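Side-chain contacts in cysteine synthase 3 (Entamoeba histolytica, PDB 6KR5), which catalyses the formation of cysteine from O-acetylserine and sulfide, with pyridoxal-5'-phosphate as its cofactor: residues 215-218 / 223-226; 255-260 / 284-289; 61-66 / 98-103; 51-56 / 93-98. One frame throughout, in Å; residues are numbered along the deposited sequence.

Contact 1. Residues 215-218 / 223-226; sequences AVEP and VLSG
Glu217, near the end of strand 212-218, pushes its carboxylate into the backbone of the turn Val223-Gly226 and shares its two oxygens between neighbouring residues. OE1 receives Leu224 N through its syn lone pair at 2.8 Å, with an N-H...O angle of 155°. OE2 takes two bonds from one residue: Ser225 OG, 2.8 Å away, meets OE2 almost head-on down the C-O bond, and Ser225 N reaches OE2 at 3.0 Å from the syn side, slightly out of the carboxylate plane. The chain of Glu217 leaves with CG wedged between backbone N and carbonyl carbon (chi1 60°) and then runs straight, which carries the acid well clear of its strand. The Leu224 side chain crosses it at a slant, Leu224 CB lying 3.2 Å from Glu217 OE1, while Ile254 of the next strand touches Glu217, Leu224 and Ser225 alike.

Away from this grip the packing thins. Ala215 CB comes no nearer than 4.4 Å to Leu224 CD1, and the turn runs out at exposed Gly226. In this loop of a fold type II pyridoxal-phosphate enzyme, a buried acid thus accepts two successive turn N-H groups and a serine hydroxyl, three bonds that would probably favour its ionised form.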
# COMPACT_ATOMS: atom_id res chain seq x y z
N ALA B 215 -18.59 7.62 16.23
CA ALA B 215 -18.70 7.88 14.80
C ALA B 215 -18.19 9.28 14.50
O ALA B 215 -18.44 10.22 15.26
CB ALA B 215 -20.15 7.74 14.34
N VAL B 216 -17.49 9.44 13.37
CA VAL B 216 -16.88 10.70 12.97
C VAL B 216 -17.45 11.14 11.63
O VAL B 216 -17.58 10.33 10.71
CB VAL B 216 -15.35 10.57 12.90
CG1 VAL B 216 -14.67 11.89 12.51
CG2 VAL B 216 -14.82 10.04 14.22
N GLU B 217 -17.79 12.42 11.52
CA GLU B 217 -18.32 12.95 10.28
C GLU B 217 -17.80 14.37 10.08
O GLU B 217 -17.33 15.00 11.03
CB GLU B 217 -19.86 12.92 10.27
CG GLU B 217 -20.53 13.74 11.37
CD GLU B 217 -22.06 13.72 11.26
OE1 GLU B 217 -22.60 13.16 10.28
OE2 GLU B 217 -22.72 14.29 12.15
N PRO B 218 -17.85 14.88 8.85
CA PRO B 218 -17.38 16.26 8.62
C PRO B 218 -18.26 17.27 9.33
O PRO B 218 -19.49 17.20 9.28
CB PRO B 218 -17.45 16.43 7.09
CG PRO B 218 -17.61 15.03 6.53
CD PRO B 218 -18.34 14.26 7.60
N VAL B 223 -24.63 15.18 9.08
CA VAL B 223 -26.01 14.71 8.96
C VAL B 223 -26.36 13.71 10.05
O VAL B 223 -27.53 13.61 10.45
CB VAL B 223 -26.29 14.13 7.55
CG1 VAL B 223 -25.98 15.15 6.47
CG2 VAL B 223 -25.54 12.83 7.31
N LEU B 224 -25.38 12.95 10.56
CA LEU B 224 -25.68 12.06 11.68
C LEU B 224 -26.08 12.86 12.92
O LEU B 224 -26.90 12.40 13.72
CB LEU B 224 -24.49 11.17 11.99
CG LEU B 224 -24.03 10.28 10.84
CD1 LEU B 224 -22.78 9.56 11.26
CD2 LEU B 224 -25.11 9.28 10.46
N SER B 225 -25.52 14.07 13.07
CA SER B 225 -25.88 14.98 14.15
C SER B 225 -27.18 15.72 13.88
O SER B 225 -27.60 16.53 14.72
CB SER B 225 -24.75 15.99 14.35
OG SER B 225 -23.52 15.33 14.62
N GLY B 226 -27.83 15.46 12.75
CA GLY B 226 -29.08 16.11 12.38
C GLY B 226 -28.95 17.42 11.64
O GLY B 226 -29.97 18.08 11.40

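Contact 2. Residues 255-260 / 284-289; sequences TPIKTQ and AILAGL
Ile257 and Thr255, on strand 253-257, face Leu286 and Ala287 of helix 279-292 in a helix-on-sheet layer of the alpha/beta fold common to fold type II pyridoxal-phosphate enzymes. The strand lies at one edge of the chain's mixed sheet, and the short axes of strand and helix approach to 8.7 Å, running at 129° to each other.

Ile257 illustrates how one branched side chain fills such a layer. At CB it forks: Ile257 CG2, anti to the backbone N, leans to Leu286 CD2 at 4.1 Å, whereas Ile257 CG1, placed beside that N (chi1 -65°), passes Ala287 CB at 4.2 Å. A second bend, chi2 -71°, then folds the tip in against the helix. There Ile257 CD1 settles between two residues, 3.8 Å from Leu286 CG and 3.7 Å from the backbone N of Ala287, so that the methyl rests partly on the helix main chain. The Leu286 side chain, crossing Ile257 at a slant, goes on to meet Leu334 and Leu335 of helix 327-335.

The small side chain of Ala287 is consistent with the close approach of strand and helix. Its methyl, Ala287 CB, meets Thr255 CG2 at 3.8 Å and also touches Val216 of the adjoining strand 212-218. Thr255 divides its two branches, with the methyl turned to apolar packing and the hydroxyl to a bridging water. That water accepts from Thr255 OG1 at 2.8 Å and donates to Ala287 O at 2.9 Å.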
# COMPACT_ATOMS: atom_id res chain seq x y z
N THR B 255 -18.71 12.63 16.68
CA THR B 255 -17.75 13.72 16.77
C THR B 255 -17.56 14.35 15.41
O THR B 255 -16.99 13.70 14.51
CB THR B 255 -16.42 13.22 17.33
OG1 THR B 255 -16.63 12.69 18.64
CG2 THR B 255 -15.42 14.37 17.41
N PRO B 256 -18.03 15.57 15.19
CA PRO B 256 -17.76 16.25 13.92
C PRO B 256 -16.34 16.78 13.88
O PRO B 256 -15.81 17.25 14.90
CB PRO B 256 -18.78 17.40 13.92
CG PRO B 256 -18.96 17.71 15.37
CD PRO B 256 -18.85 16.39 16.10
N ILE B 257 -15.73 16.72 12.70
CA ILE B 257 -14.36 17.19 12.50
C ILE B 257 -14.35 18.12 11.29
O ILE B 257 -14.87 17.76 10.22
CB ILE B 257 -13.37 16.02 12.31
CG1 ILE B 257 -13.26 15.16 13.57
CG2 ILE B 257 -12.00 16.54 11.87
CD1 ILE B 257 -12.52 15.84 14.77
N LYS B 258 -13.77 19.30 11.45
CA LYS B 258 -13.66 20.23 10.33
C LYS B 258 -12.72 19.67 9.26
O LYS B 258 -11.66 19.12 9.56
CB LYS B 258 -13.14 21.59 10.79
CG LYS B 258 -14.08 22.35 11.73
CD LYS B 258 -13.40 23.64 12.18
CE LYS B 258 -14.32 24.51 13.01
NZ LYS B 258 -13.56 25.65 13.59
N THR B 259 -13.11 19.88 8.00
CA THR B 259 -12.29 19.46 6.86
C THR B 259 -10.83 19.88 7.02
O THR B 259 -9.92 19.06 6.91
CB THR B 259 -12.87 20.04 5.56
OG1 THR B 259 -14.12 19.40 5.28
CG2 THR B 259 -11.95 19.75 4.39
N GLN B 260 -10.59 21.17 7.32
CA GLN B 260 -9.21 21.65 7.40
C GLN B 260 -8.45 21.00 8.55
O GLN B 260 -7.24 20.77 8.44
CB GLN B 260 -9.16 23.17 7.56
CG GLN B 260 -9.76 23.94 6.42
CD GLN B 260 -9.02 23.78 5.12
OE1 GLN B 260 -7.80 23.58 5.09
NE2 GLN B 260 -9.76 23.84 4.01
N ALA B 284 -10.50 10.79 11.69
CA ALA B 284 -10.64 9.80 12.75
C ALA B 284 -9.60 9.99 13.84
O ALA B 284 -9.92 9.92 15.03
CB ALA B 284 -10.55 8.39 12.17
N ILE B 285 -8.34 10.24 13.45
CA ILE B 285 -7.29 10.39 14.46
C ILE B 285 -7.56 11.61 15.33
O ILE B 285 -7.44 11.54 16.56
CB ILE B 285 -5.90 10.45 13.80
CG1 ILE B 285 -5.51 9.05 13.34
CG2 ILE B 285 -4.85 10.98 14.81
CD1 ILE B 285 -4.26 8.97 12.48
N LEU B 286 -7.96 12.73 14.73
CA LEU B 286 -8.22 13.91 15.55
C LEU B 286 -9.37 13.66 16.51
O LEU B 286 -9.29 14.03 17.69
CB LEU B 286 -8.50 15.13 14.66
CG LEU B 286 -8.84 16.41 15.42
CD1 LEU B 286 -7.75 16.74 16.43
CD2 LEU B 286 -9.02 17.55 14.45
N ALA B 287 -10.45 13.02 16.04
CA ALA B 287 -11.53 12.66 16.95
C ALA B 287 -11.03 11.75 18.07
O ALA B 287 -11.46 11.88 19.22
CB ALA B 287 -12.67 11.99 16.20
N GLY B 288 -10.12 10.84 17.74
CA GLY B 288 -9.60 9.93 18.74
C GLY B 288 -8.70 10.62 19.75
O GLY B 288 -8.69 10.26 20.93
N LEU B 289 -7.91 11.60 19.29
CA LEU B 289 -7.06 12.35 20.20
C LEU B 289 -7.88 13.23 21.13
O LEU B 289 -7.54 13.40 22.31
CB LEU B 289 -6.04 13.19 19.42
CG LEU B 289 -4.96 12.44 18.63
CD1 LEU B 289 -4.00 13.41 17.94
CD2 LEU B 289 -4.18 11.46 19.51
O HOH W 1 -14.19 12.26 20.02

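Contact 3. Residues 61-66 / 98-103; sequences VGFNII and AVFGYP
The bond from Ile65 N to Val61 O, 2.9 Å long, lies in helix 58-72, which carries Phe63 and Ile66 to their meeting with Phe100 of the neighbouring helix 88-100. Across the contact itself everything is apolar. Phe63 CG lies anti to its backbone N (chi1 169°), which brings the outer part of the ring up to Phe100: Phe63 CE1 comes within 3.7 Å of Phe100 CZ. The two ring planes stand only 25° apart, yet they are slid so far past one another, with centroids separated by 5.9 Å, that they hardly overlap and form no true stack.

Nearer the root of the Phe100 ring, Ile66 CG2 rests 3.7 Å from Phe100 CD2, the two side chains passing in opposite directions. Helix 88-100 is the connection of a beta-alpha-beta unit, leading from strand 80-84 to its parallel neighbour 104-109, and helix 58-72 packs against it here. Phe100 sits in its last turn, just ahead of Gly101, whose positive phi of 84° takes the chain out of the helix. Ile70 and Leu18 also touch Phe100. The second subunit adds its own cover, with Ile4 of that chain on Phe100 and Ile6 of that chain on Phe63.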
# COMPACT_ATOMS: atom_id res chain seq x y z
N VAL B 61 -14.80 -4.94 1.88
CA VAL B 61 -16.20 -4.73 1.52
C VAL B 61 -16.48 -5.30 0.14
O VAL B 61 -17.46 -6.03 -0.06
CB VAL B 61 -16.54 -3.24 1.60
CG1 VAL B 61 -17.95 -2.97 1.04
CG2 VAL B 61 -16.38 -2.71 3.04
N GLY B 62 -15.65 -4.95 -0.84
CA GLY B 62 -15.85 -5.48 -2.18
C GLY B 62 -15.74 -6.99 -2.21
O GLY B 62 -16.54 -7.67 -2.87
N PHE B 63 -14.78 -7.53 -1.46
CA PHE B 63 -14.63 -8.97 -1.38
C PHE B 63 -15.88 -9.62 -0.80
O PHE B 63 -16.42 -10.56 -1.39
CB PHE B 63 -13.42 -9.34 -0.52
CG PHE B 63 -13.37 -10.80 -0.19
CD1 PHE B 63 -12.95 -11.71 -1.14
CD2 PHE B 63 -13.79 -11.26 1.04
CE1 PHE B 63 -12.91 -13.07 -0.86
CE2 PHE B 63 -13.76 -12.62 1.33
CZ PHE B 63 -13.33 -13.51 0.38
N ASN B 64 -16.34 -9.15 0.36
CA ASN B 64 -17.45 -9.87 0.99
C ASN B 64 -18.77 -9.66 0.25
O ASN B 64 -19.60 -10.58 0.23
CB ASN B 64 -17.62 -9.49 2.46
CG ASN B 64 -18.37 -10.56 3.22
OD1 ASN B 64 -17.93 -11.72 3.24
ND2 ASN B 64 -19.52 -10.22 3.78
N ILE B 65 -19.01 -8.48 -0.32
CA ILE B 65 -20.23 -8.28 -1.11
C ILE B 65 -20.29 -9.30 -2.25
O ILE B 65 -21.32 -9.95 -2.47
CB ILE B 65 -20.29 -6.83 -1.63
CG1 ILE B 65 -20.76 -5.90 -0.50
CG2 ILE B 65 -21.20 -6.72 -2.85
CD1 ILE B 65 -20.65 -4.45 -0.83
N ILE B 66 -19.18 -9.49 -2.95
CA ILE B 66 -19.18 -10.40 -4.09
C ILE B 66 -19.16 -11.85 -3.63
O ILE B 66 -19.90 -12.69 -4.16
CB ILE B 66 -18.00 -10.06 -5.01
CG1 ILE B 66 -18.23 -8.69 -5.64
CG2 ILE B 66 -17.85 -11.12 -6.09
CD1 ILE B 66 -16.98 -8.11 -6.29
N ALA B 98 -12.08 -9.32 -10.45
CA ALA B 98 -11.05 -9.87 -11.32
C ALA B 98 -10.68 -11.30 -10.91
O ALA B 98 -10.45 -12.16 -11.76
CB ALA B 98 -9.83 -8.96 -11.31
N VAL B 99 -10.61 -11.56 -9.60
CA VAL B 99 -10.17 -12.88 -9.15
C VAL B 99 -11.31 -13.89 -9.20
O VAL B 99 -11.12 -15.05 -9.59
CB VAL B 99 -9.54 -12.77 -7.75
CG1 VAL B 99 -9.14 -14.14 -7.26
CG2 VAL B 99 -8.33 -11.84 -7.78
N PHE B 100 -12.53 -13.47 -8.84
CA PHE B 100 -13.67 -14.37 -8.94
C PHE B 100 -14.12 -14.59 -10.37
O PHE B 100 -14.91 -15.51 -10.62
CB PHE B 100 -14.86 -13.84 -8.13
CG PHE B 100 -14.74 -14.06 -6.65
CD1 PHE B 100 -14.71 -15.34 -6.13
CD2 PHE B 100 -14.68 -12.98 -5.77
CE1 PHE B 100 -14.60 -15.55 -4.75
CE2 PHE B 100 -14.58 -13.18 -4.40
CZ PHE B 100 -14.54 -14.47 -3.89
N GLY B 101 -13.67 -13.76 -11.31
CA GLY B 101 -14.01 -13.94 -12.71
C GLY B 101 -15.34 -13.36 -13.13
O GLY B 101 -16.01 -13.93 -14.01
N TYR B 102 -15.76 -12.24 -12.53
CA TYR B 102 -17.00 -11.59 -12.92
C TYR B 102 -16.73 -10.21 -13.49
O TYR B 102 -15.87 -9.49 -12.98
CB TYR B 102 -17.95 -11.45 -11.73
CG TYR B 102 -18.70 -12.70 -11.41
CD1 TYR B 102 -18.11 -13.69 -10.62
CD2 TYR B 102 -19.98 -12.93 -11.92
CE1 TYR B 102 -18.79 -14.84 -10.33
CE2 TYR B 102 -20.65 -14.08 -11.63
CZ TYR B 102 -20.05 -15.04 -10.84
OH TYR B 102 -20.73 -16.19 -10.55
N PRO B 103 -17.45 -9.80 -14.53
CA PRO B 103 -17.30 -8.42 -15.00
C PRO B 103 -17.79 -7.44 -13.94
O PRO B 103 -18.74 -7.72 -13.20
CB PRO B 103 -18.19 -8.37 -16.26
CG PRO B 103 -18.32 -9.81 -16.69
CD PRO B 103 -18.32 -10.60 -15.41

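Contact 4. Residues 51-56 / 93-98; sequences FNPMSS and LCQAGA
Gln95 reaches from helix 88-100 to the loop 51-56 and lays its amide against Pro53 and Met54. The carbonyl end does most of the touching: Gln95 OE1 stands 3.4 Å from Pro53 CB, and Met54 CG approaches OE1 equally closely, also at 3.4 Å. The amide's other end, Gln95 NE2, passes Pro53 CG at 4.0 Å. These are van der Waals contacts to aliphatic carbons. The side chain reaches that far because it is stretched out, CG anti to the backbone N (chi1 173°) and the next bond fully extended.

The polar hold on the amide comes from Asp59, whose OD2 accepts from Gln95 NE2 and also from the backbone N of Met54, so one carboxylate oxygen ties helix and loop together. The Met54 chain bends twice, and its end leads away from Gln95; the side chain also touches Ile119 of helix 114-122 and Met276 of the second subunit. Further out, a type I turn shapes the loop, closed by Ser55 N to Asn52 O at 2.8 Å.

Beyond the turn, Ser56 OG caps the N of Lys58 at the start of helix 58-72. This Asn-Pro turn, running through serines to a Lys-Asp-Arg helix start, resembles the cofactor-lysine segment of cysteine synthases and related fold type II enzymes, where the lysine carries pyridoxal phosphate; Lys58 probably does so here.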
# COMPACT_ATOMS: atom_id res chain seq x y z
N PHE B 51 -2.98 -1.54 4.72
CA PHE B 51 -2.24 -2.77 4.52
C PHE B 51 -3.00 -3.81 3.71
O PHE B 51 -2.42 -4.85 3.37
CB PHE B 51 -1.82 -3.36 5.87
CG PHE B 51 -0.52 -2.80 6.39
CD1 PHE B 51 -0.47 -1.53 6.90
CD2 PHE B 51 0.63 -3.56 6.36
CE1 PHE B 51 0.73 -1.01 7.38
CE2 PHE B 51 1.82 -3.04 6.84
CZ PHE B 51 1.86 -1.77 7.34
N ASN B 52 -4.27 -3.57 3.37
CA ASN B 52 -4.95 -4.44 2.42
C ASN B 52 -4.25 -4.38 1.06
O ASN B 52 -3.56 -3.40 0.75
CB ASN B 52 -6.41 -4.02 2.30
CG ASN B 52 -7.23 -4.47 3.50
OD1 ASN B 52 -7.45 -5.66 3.69
ND2 ASN B 52 -7.67 -3.52 4.32
N PRO B 53 -4.38 -5.42 0.24
CA PRO B 53 -3.63 -5.45 -1.04
C PRO B 53 -3.88 -4.26 -1.94
O PRO B 53 -2.94 -3.80 -2.62
CB PRO B 53 -4.09 -6.76 -1.69
CG PRO B 53 -5.32 -7.20 -0.91
CD PRO B 53 -5.10 -6.68 0.48
N MET B 54 -5.11 -3.73 -2.00
CA MET B 54 -5.35 -2.49 -2.73
C MET B 54 -5.56 -1.32 -1.77
O MET B 54 -6.13 -0.29 -2.16
CB MET B 54 -6.49 -2.65 -3.73
CG MET B 54 -6.05 -3.32 -5.04
SD MET B 54 -4.58 -2.59 -5.82
CE MET B 54 -5.14 -0.90 -6.03
N SER B 55 -5.09 -1.47 -0.54
CA SER B 55 -4.72 -0.35 0.33
C SER B 55 -5.90 0.46 0.84
O SER B 55 -5.75 1.64 1.18
CB SER B 55 -3.72 0.57 -0.38
OG SER B 55 -2.59 -0.19 -0.76
N SER B 56 -7.07 -0.15 0.96
CA SER B 56 -8.14 0.50 1.71
C SER B 56 -9.04 -0.54 2.34
O SER B 56 -9.04 -1.71 1.97
CB SER B 56 -8.97 1.45 0.84
OG SER B 56 -10.08 0.76 0.26
N LEU B 93 -14.26 -3.61 -5.31
CA LEU B 93 -15.09 -4.48 -6.14
C LEU B 93 -14.31 -4.99 -7.34
O LEU B 93 -14.47 -6.15 -7.74
CB LEU B 93 -16.34 -3.73 -6.59
CG LEU B 93 -17.41 -3.46 -5.54
CD1 LEU B 93 -18.39 -2.45 -6.11
CD2 LEU B 93 -18.13 -4.75 -5.16
N CYS B 94 -13.48 -4.13 -7.93
CA CYS B 94 -12.73 -4.53 -9.12
C CYS B 94 -11.69 -5.58 -8.79
O CYS B 94 -11.48 -6.53 -9.56
CB CYS B 94 -12.09 -3.31 -9.77
SG CYS B 94 -13.28 -2.27 -10.63
N GLN B 95 -11.04 -5.46 -7.63
CA GLN B 95 -10.07 -6.48 -7.22
C GLN B 95 -10.74 -7.84 -7.06
O GLN B 95 -10.28 -8.85 -7.61
CB GLN B 95 -9.39 -6.05 -5.92
CG GLN B 95 -8.49 -7.12 -5.34
CD GLN B 95 -7.81 -6.67 -4.05
OE1 GLN B 95 -6.59 -6.46 -4.00
NE2 GLN B 95 -8.60 -6.51 -3.01
N ALA B 96 -11.87 -7.88 -6.33
CA ALA B 96 -12.54 -9.15 -6.10
C ALA B 96 -13.15 -9.69 -7.38
O ALA B 96 -13.06 -10.89 -7.66
CB ALA B 96 -13.61 -9.00 -5.01
N GLY B 97 -13.72 -8.81 -8.21
CA GLY B 97 -14.31 -9.27 -9.45
C GLY B 97 -13.29 -9.90 -10.38
O GLY B 97 -13.56 -10.92 -11.02
N ALA B 98 -12.08 -9.32 -10.45
CA ALA B 98 -11.05 -9.87 -11.32
C ALA B 98 -10.68 -11.30 -10.91
O ALA B 98 -10.45 -12.16 -11.76
CB ALA B 98 -9.83 -8.96 -11.31

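The four contacts fall into two pairs on opposite sides of the chain's centre. Contacts 1 and 2, with centres 11 Å apart, join in the mixed sheet, where strands 212-218 and 253-257 pair through Ala215 O to Thr255 N (2.8 Å) and Glu217 O to Ile257 N (2.9 Å). Contacts 3 and 4, centres 9 Å apart, share helix 88-100, and both touch the second subunit. Between the pairs nothing meets: the nearest atoms of contacts 2 and 4 are about 12 Å apart. The bound pyridoxal-5'-phosphate is about 9 Å from the side chain of Leu224 in contact 1 and about 11 Å from that of Met54 in contact 4, so neither side chain touches the cofactor, though both lie in its wider surroundings.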